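Local coordinates for fimbrial protein MyfA (Yersinia enterocolitica, PDB 5LND) that serves as the major pilus subunit of Myf fimbriae, polymerising into large, protease-resistant structures that are a probable virulence factor, at residues B[2-7]-B[120-125]; B[11-16]-B[126-131]; B[24-29]-B[81-86]. All coordinates share one frame; numbering follows the deposited sequence.

Contact 1. Residues B[2-7]-B[120-125]; sequences FSVEFK and NSKDIS
The ring of Phe2 lies flat against the side chain of Asn120. Asn120 CB sits over the ring centre, 3.8 Å from the centroid of the Phe2 ring in a CH-pi contact, and the amide follows nearly parallel, its plane tilted 16° from the ring. At the ring's edge, Phe2 CZ meets Lys122 CB at 3.7 Å. Further along, Val4 CG1 touches Ile124 CG2 at 3.7 Å, the two side chains crossing near a right angle. Ile124 then serves the next ring as well: with CG1 tucked between backbone N and carbonyl carbon (chi1 51°), its CD1 stands over the face of Phe6, 4.1 Å from the centroid of that ring. Outside this shell, Glu107 accepts a hydrogen bond from Asn120 ND2, and Phe25 stacks on Phe6. Backbone bonds tie 3-7 to strand 22-30 and 120-125 to strand 97-108, so each segment belongs to a different sheet. The two strands run almost parallel, 17° apart, with axes 7.1 Å from each other, and they meet through side chains. This is the closing of an Ig-like beta sandwich, in which strand 118-130 probably plays the complementing donor strand of the self-complemented subunit.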
# COMPACT_ATOMS: atom_id res chain seq x y z
N PHE B 2 10.69 -25.69 -23.15
CA PHE B 2 10.52 -24.83 -21.97
C PHE B 2 9.21 -24.06 -22.04
O PHE B 2 8.89 -23.43 -23.06
CB PHE B 2 11.71 -23.86 -21.85
CG PHE B 2 11.39 -22.57 -21.12
CD1 PHE B 2 11.46 -22.49 -19.73
CD2 PHE B 2 11.05 -21.42 -21.82
CE1 PHE B 2 11.18 -21.31 -19.06
CE2 PHE B 2 10.78 -20.23 -21.16
CZ PHE B 2 10.84 -20.18 -19.78
N SER B 3 8.45 -24.12 -20.95
CA SER B 3 7.17 -23.46 -20.87
C SER B 3 6.94 -23.03 -19.43
O SER B 3 7.46 -23.65 -18.51
CB SER B 3 6.05 -24.40 -21.29
OG SER B 3 5.75 -25.32 -20.25
N VAL B 4 6.17 -21.97 -19.25
CA VAL B 4 5.80 -21.49 -17.91
C VAL B 4 4.30 -21.23 -17.90
O VAL B 4 3.75 -20.78 -18.89
CB VAL B 4 6.54 -20.19 -17.56
CG1 VAL B 4 6.22 -19.75 -16.15
CG2 VAL B 4 8.03 -20.38 -17.70
N GLU B 5 3.63 -21.53 -16.79
CA GLU B 5 2.28 -21.02 -16.61
C GLU B 5 2.12 -20.38 -15.25
O GLU B 5 2.50 -20.96 -14.25
CB GLU B 5 1.21 -22.09 -16.81
CG GLU B 5 -0.22 -21.61 -16.46
CD GLU B 5 -0.82 -20.58 -17.45
OE1 GLU B 5 -0.20 -19.52 -17.71
OE2 GLU B 5 -1.93 -20.84 -17.96
N PHE B 6 1.55 -19.18 -15.24
CA PHE B 6 1.36 -18.43 -14.01
C PHE B 6 -0.03 -17.81 -13.99
O PHE B 6 -0.37 -16.98 -14.84
CB PHE B 6 2.43 -17.34 -13.93
CG PHE B 6 2.40 -16.57 -12.64
CD1 PHE B 6 2.75 -17.18 -11.45
CD2 PHE B 6 2.05 -15.24 -12.62
CE1 PHE B 6 2.75 -16.49 -10.27
CE2 PHE B 6 2.05 -14.53 -11.44
CZ PHE B 6 2.40 -15.16 -10.26
N LYS B 7 -0.85 -18.23 -13.03
CA LYS B 7 -2.24 -17.81 -12.96
C LYS B 7 -2.60 -17.48 -11.54
O LYS B 7 -2.01 -18.02 -10.61
CB LYS B 7 -3.16 -18.93 -13.45
CG LYS B 7 -2.95 -19.34 -14.88
CD LYS B 7 -4.11 -20.17 -15.40
CE LYS B 7 -4.34 -21.40 -14.54
NZ LYS B 7 -5.25 -22.37 -15.20
N ASN B 120 17.11 -20.30 -20.40
CA ASN B 120 15.81 -19.83 -20.87
C ASN B 120 15.20 -18.86 -19.87
O ASN B 120 15.32 -19.05 -18.66
CB ASN B 120 14.85 -21.01 -21.07
CG ASN B 120 15.03 -21.70 -22.40
OD1 ASN B 120 15.12 -21.06 -23.45
ND2 ASN B 120 15.06 -23.03 -22.38
N SER B 121 14.57 -17.80 -20.37
CA SER B 121 13.85 -16.90 -19.49
C SER B 121 12.60 -16.37 -20.15
O SER B 121 12.48 -16.36 -21.37
CB SER B 121 14.73 -15.75 -19.00
OG SER B 121 15.17 -14.93 -20.06
N LYS B 122 11.66 -15.93 -19.31
CA LYS B 122 10.35 -15.49 -19.78
C LYS B 122 9.67 -14.68 -18.69
O LYS B 122 9.69 -15.07 -17.52
CB LYS B 122 9.49 -16.71 -20.11
CG LYS B 122 8.10 -16.38 -20.62
CD LYS B 122 7.32 -17.63 -21.02
CE LYS B 122 6.43 -17.37 -22.22
NZ LYS B 122 5.68 -16.09 -22.11
N ASP B 123 9.06 -13.55 -19.07
CA ASP B 123 8.29 -12.76 -18.13
C ASP B 123 6.96 -13.41 -17.76
O ASP B 123 6.26 -13.95 -18.62
CB ASP B 123 7.95 -11.40 -18.72
CG ASP B 123 9.11 -10.46 -18.74
OD1 ASP B 123 10.04 -10.60 -17.92
OD2 ASP B 123 9.05 -9.55 -19.58
N ILE B 124 6.59 -13.30 -16.49
CA ILE B 124 5.27 -13.72 -16.06
C ILE B 124 4.50 -12.52 -15.52
O ILE B 124 5.11 -11.52 -15.11
CB ILE B 124 5.34 -14.83 -15.00
CG1 ILE B 124 6.28 -14.42 -13.86
CG2 ILE B 124 5.79 -16.13 -15.62
CD1 ILE B 124 6.26 -15.39 -12.72
N SER B 125 3.18 -12.61 -15.52
CA SER B 125 2.32 -11.53 -15.05
C SER B 125 0.93 -12.09 -14.76
O SER B 125 0.36 -12.84 -15.57
CB SER B 125 2.26 -10.39 -16.08
OG SER B 125 1.55 -9.27 -15.62

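Contact 2. Residues B[11-16]-B[126-131]; sequences NEIVSG and ATKTVK
Lys128 reaches across to Ile13 and Asn11 through the far half of its side chain. CB leaves the strand beside the ring of Phe25, and a chi1 of 175° sets CG anti to the backbone N. At CG the chain bends (chi2 69°), and CD passes along strand 22-30, close to the carbonyl of Ala24. CE is the apolar touch: Lys128 CE packs on Ile13 CD1 at 3.7 Å, the two side chains crossing at about a right angle. The tip ends on backbone oxygen. Lys128 NZ gives Asn11 O a hydrogen bond in the carbonyl plane, modelled at 2.5 Å, which is very short, so its exact length is doubtful; it also bonds Thr9 O, so the buried ammonium is gripped by two carbonyls of the same connection. That connection is the irregular link after strand 3-8 of the beta sandwich, and here it comes alongside the end of the strand that probably complements the Ig-like fold. Beyond the lysine the backbones bridge once, in the pattern of a parallel pair: Lys131 N bonds Ile13 O at 2.7 Å, while Ser15 N bonds Lys131 O at 2.6 Å, with a C=O...N angle of 173°. A water fills the step before the bridge, accepting from Ile13 N at 2.9 Å and donating to Thr129 O at 2.8 Å. Next to the bridge, Ile13 CG2 rests on Val130 CG2, while Val130 CG1 lies against the backbone of Ser15. The hydroxyl of Ser15 is taken up by Glu132, and that of Thr129 by Glu98.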
# COMPACT_ATOMS: atom_id res chain seq x y z
N ASN B 11 -9.43 -19.55 -5.39
CA ASN B 11 -10.01 -19.19 -4.10
C ASN B 11 -10.38 -17.72 -3.97
O ASN B 11 -9.71 -16.83 -4.49
CB ASN B 11 -9.14 -19.68 -2.94
CG ASN B 11 -7.71 -19.21 -3.06
OD1 ASN B 11 -7.01 -19.55 -4.01
ND2 ASN B 11 -7.26 -18.44 -2.07
N GLU B 12 -11.48 -17.47 -3.27
CA GLU B 12 -12.01 -16.12 -3.17
C GLU B 12 -11.35 -15.41 -2.00
O GLU B 12 -11.27 -15.95 -0.90
CB GLU B 12 -13.52 -16.20 -2.97
CG GLU B 12 -14.24 -14.88 -2.83
CD GLU B 12 -15.74 -15.08 -2.73
OE1 GLU B 12 -16.30 -14.80 -1.65
OE2 GLU B 12 -16.36 -15.51 -3.72
N ILE B 13 -10.87 -14.20 -2.23
CA ILE B 13 -10.31 -13.44 -1.13
C ILE B 13 -11.14 -12.18 -0.86
O ILE B 13 -11.55 -11.47 -1.78
CB ILE B 13 -8.83 -13.09 -1.38
CG1 ILE B 13 -8.05 -14.33 -1.80
CG2 ILE B 13 -8.22 -12.52 -0.13
CD1 ILE B 13 -6.57 -14.10 -1.97
N VAL B 14 -11.40 -11.94 0.42
CA VAL B 14 -12.18 -10.80 0.88
C VAL B 14 -11.25 -9.98 1.73
O VAL B 14 -10.39 -10.54 2.41
CB VAL B 14 -13.37 -11.28 1.74
CG1 VAL B 14 -14.11 -10.11 2.37
CG2 VAL B 14 -14.31 -12.11 0.90
N SER B 15 -11.39 -8.66 1.68
CA SER B 15 -10.60 -7.76 2.52
C SER B 15 -10.71 -8.10 4.00
O SER B 15 -11.71 -8.66 4.44
CB SER B 15 -11.03 -6.32 2.31
OG SER B 15 -12.42 -6.19 2.51
N GLY B 16 -9.67 -7.76 4.75
CA GLY B 16 -9.66 -8.01 6.18
C GLY B 16 -8.51 -8.91 6.56
O GLY B 16 -7.71 -9.31 5.72
N ALA B 126 0.39 -11.77 -13.58
CA ALA B 126 -0.96 -12.18 -13.22
C ALA B 126 -1.56 -11.23 -12.18
O ALA B 126 -0.83 -10.56 -11.45
CB ALA B 126 -0.99 -13.61 -12.70
N THR B 127 -2.88 -11.16 -12.13
CA THR B 127 -3.54 -10.31 -11.14
C THR B 127 -4.54 -11.12 -10.34
O THR B 127 -5.24 -11.96 -10.89
CB THR B 127 -4.25 -9.10 -11.80
OG1 THR B 127 -5.34 -9.56 -12.60
CG2 THR B 127 -3.30 -8.30 -12.66
N LYS B 128 -4.58 -10.89 -9.03
CA LYS B 128 -5.51 -11.58 -8.15
C LYS B 128 -6.43 -10.54 -7.53
O LYS B 128 -6.00 -9.45 -7.16
CB LYS B 128 -4.74 -12.34 -7.08
CG LYS B 128 -5.58 -13.01 -6.02
CD LYS B 128 -6.35 -14.18 -6.59
CE LYS B 128 -7.12 -14.88 -5.50
NZ LYS B 128 -8.01 -15.89 -6.09
N THR B 129 -7.71 -10.87 -7.44
CA THR B 129 -8.68 -9.92 -6.92
C THR B 129 -8.81 -10.10 -5.42
O THR B 129 -8.87 -11.22 -4.93
CB THR B 129 -10.05 -10.13 -7.58
OG1 THR B 129 -9.92 -9.96 -8.99
CG2 THR B 129 -11.08 -9.14 -7.04
N VAL B 130 -8.84 -8.99 -4.69
CA VAL B 130 -9.27 -9.02 -3.30
C VAL B 130 -10.58 -8.26 -3.24
O VAL B 130 -10.64 -7.08 -3.56
CB VAL B 130 -8.24 -8.41 -2.34
CG1 VAL B 130 -8.85 -8.22 -0.98
CG2 VAL B 130 -7.02 -9.30 -2.24
N LYS B 131 -11.64 -8.95 -2.84
CA LYS B 131 -12.97 -8.35 -2.79
C LYS B 131 -13.17 -7.52 -1.54
O LYS B 131 -12.57 -7.79 -0.50
CB LYS B 131 -14.04 -9.44 -2.86
CG LYS B 131 -13.96 -10.33 -4.08
CD LYS B 131 -14.28 -9.60 -5.38
CE LYS B 131 -14.50 -10.58 -6.52
NZ LYS B 131 -15.55 -11.59 -6.19
O HOH W 1 -10.88 -13.20 -4.99

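Contact 3. Residues B[24-29]-B[81-86]; sequences AFHLVM and RVEATF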
# COMPACT_ATOMS: atom_id res chain seq x y z
N ALA B 24 -2.78 -17.29 -3.68
CA ALA B 24 -3.04 -16.15 -4.55
C ALA B 24 -2.64 -16.43 -6.00
O ALA B 24 -3.34 -16.02 -6.93
CB ALA B 24 -2.33 -14.92 -4.03
N PHE B 25 -1.50 -17.09 -6.18
CA PHE B 25 -0.99 -17.40 -7.51
C PHE B 25 -0.49 -18.83 -7.58
O PHE B 25 -0.02 -19.38 -6.59
CB PHE B 25 0.16 -16.47 -7.90
CG PHE B 25 -0.23 -15.02 -8.06
CD1 PHE B 25 -1.08 -14.62 -9.09
CD2 PHE B 25 0.29 -14.06 -7.22
CE1 PHE B 25 -1.43 -13.29 -9.23
CE2 PHE B 25 -0.04 -12.73 -7.37
CZ PHE B 25 -0.90 -12.35 -8.38
N HIS B 26 -0.57 -19.41 -8.78
CA HIS B 26 0.01 -20.72 -9.02
C HIS B 26 0.94 -20.67 -10.21
O HIS B 26 0.60 -20.11 -11.25
CB HIS B 26 -1.08 -21.76 -9.25
CG HIS B 26 -0.56 -23.15 -9.44
ND1 HIS B 26 -0.00 -23.89 -8.42
CD2 HIS B 26 -0.51 -23.94 -10.54
CE1 HIS B 26 0.36 -25.07 -8.88
NE2 HIS B 26 0.06 -25.13 -10.16
N LEU B 27 2.12 -21.27 -10.05
CA LEU B 27 3.16 -21.22 -11.06
C LEU B 27 3.58 -22.61 -11.47
O LEU B 27 3.72 -23.49 -10.62
CB LEU B 27 4.38 -20.47 -10.51
CG LEU B 27 5.68 -20.61 -11.31
CD1 LEU B 27 5.59 -19.90 -12.62
CD2 LEU B 27 6.83 -20.10 -10.50
N VAL B 28 3.78 -22.82 -12.77
CA VAL B 28 4.29 -24.10 -13.27
C VAL B 28 5.44 -23.86 -14.23
O VAL B 28 5.27 -23.24 -15.27
CB VAL B 28 3.19 -24.90 -14.00
CG1 VAL B 28 3.75 -26.22 -14.47
CG2 VAL B 28 2.01 -25.13 -13.09
N MET B 29 6.62 -24.37 -13.87
CA MET B 29 7.80 -24.22 -14.71
C MET B 29 8.23 -25.58 -15.25
O MET B 29 8.63 -26.47 -14.49
CB MET B 29 8.94 -23.57 -13.91
CG MET B 29 8.64 -22.17 -13.39
SD MET B 29 9.83 -21.54 -12.19
CE MET B 29 9.46 -22.55 -10.77
N ARG B 81 9.09 -31.00 -14.27
CA ARG B 81 8.07 -30.04 -13.89
C ARG B 81 8.13 -29.63 -12.43
O ARG B 81 8.14 -30.48 -11.53
CB ARG B 81 6.69 -30.61 -14.21
CG ARG B 81 5.60 -29.58 -14.16
CD ARG B 81 4.41 -30.01 -14.98
NE ARG B 81 3.42 -30.75 -14.22
CZ ARG B 81 2.19 -30.30 -13.96
NH1 ARG B 81 1.80 -29.12 -14.41
NH2 ARG B 81 1.35 -31.05 -13.26
N VAL B 82 8.18 -28.32 -12.21
CA VAL B 82 8.06 -27.74 -10.87
C VAL B 82 6.79 -26.91 -10.75
O VAL B 82 6.46 -26.11 -11.63
CB VAL B 82 9.24 -26.81 -10.56
CG1 VAL B 82 9.10 -26.22 -9.16
CG2 VAL B 82 10.55 -27.54 -10.70
N GLU B 83 6.08 -27.09 -9.64
CA GLU B 83 4.94 -26.24 -9.32
C GLU B 83 5.20 -25.49 -8.03
O GLU B 83 5.89 -25.98 -7.14
CB GLU B 83 3.68 -27.08 -9.17
CG GLU B 83 3.46 -28.04 -10.31
CD GLU B 83 2.04 -28.50 -10.39
OE1 GLU B 83 1.23 -28.08 -9.54
OE2 GLU B 83 1.73 -29.28 -11.31
N ALA B 84 4.63 -24.29 -7.95
CA ALA B 84 4.69 -23.50 -6.72
C ALA B 84 3.41 -22.72 -6.57
O ALA B 84 2.89 -22.18 -7.54
CB ALA B 84 5.87 -22.57 -6.75
N THR B 85 2.89 -22.67 -5.34
CA THR B 85 1.79 -21.77 -5.02
C THR B 85 2.32 -20.61 -4.19
O THR B 85 3.11 -20.81 -3.27
CB THR B 85 0.67 -22.48 -4.24
OG1 THR B 85 0.25 -23.64 -4.96
CG2 THR B 85 -0.52 -21.55 -4.05
N PHE B 86 1.90 -19.40 -4.52
CA PHE B 86 2.27 -18.24 -3.74
C PHE B 86 1.07 -17.82 -2.91
O PHE B 86 0.01 -17.53 -3.46
CB PHE B 86 2.76 -17.10 -4.64
CG PHE B 86 4.02 -17.43 -5.39
CD1 PHE B 86 5.26 -17.07 -4.87
CD2 PHE B 86 3.96 -18.10 -6.61
CE1 PHE B 86 6.42 -17.37 -5.56
CE2 PHE B 86 5.13 -18.41 -7.30
CZ PHE B 86 6.36 -18.04 -6.78
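His26 swings its ring toward Glu83 and Thr85 because CG stands opposite the backbone N (chi1 -177°); Glu83, with CG opposite its carbonyl carbon (chi1 -49°), extends its carboxylate to meet it. At the imidazole edge Glu83 OE1 is 3.2 Å from His26 CE1, the carboxylate plane turned 77° from the ring. Also at the ring edge, His26 ND1 and Thr85 OG1 share a weak hydrogen bond of 3.5 Å. Beyond Glu83, Val28 CG1 lies 3.5 Å from Arg81 NH1; Arg81 is salt-bridged to Glu83, though the place of Glu83 OE2 is less sure. The other face of the sheet is apolar: Leu27 CB comes to the edge of the Phe86 ring, 3.9 Å from Phe86 CE2, and Met29 CE touches Val82 CG1 at 4.0 Å. Trp73 meets Phe86 edge-to-face, and Trp38 packs on Met29 and Val82, which places this face in the sandwich core. Backbone bonds join the hydrogen-bonded pairs Leu27 with Ala84 and Met29 with Val82. At the far end a classic beta bulge sets Ala24 and Phe25 against Phe86, whose O accepts from both their N atoms. Apolar side chains thus turn inward, while the opposite side is mostly polar, with Val28 among His26, Glu83 and Thr85. The carboxylate could favour a protonated His26, though Arg81 shares that charge and would offset part of the effect.

Overall arrangement
Contact 3 joins two neighbouring strands of one sheet, 22-30 and 81-88; contact 1 crosses from strand 3-8, the neighbour of 22-30 on its other side, to strand 118-130 of the opposing sheet. Contact 2 carries on along 118-130 to its end. The centres of contacts 1 and 3 lie about 10 Å apart, those of 2 and 3 about 17 Å, and those of 1 and 2 about 22 Å. All three meet where Phe6, Phe25 and Ala126 pack together. Along the chain, contact 3 is nested inside both other loops, whose segments alternate. The last strand therefore closes the sandwich against the chain's beginning, as expected of a self-complemented pilus subunit.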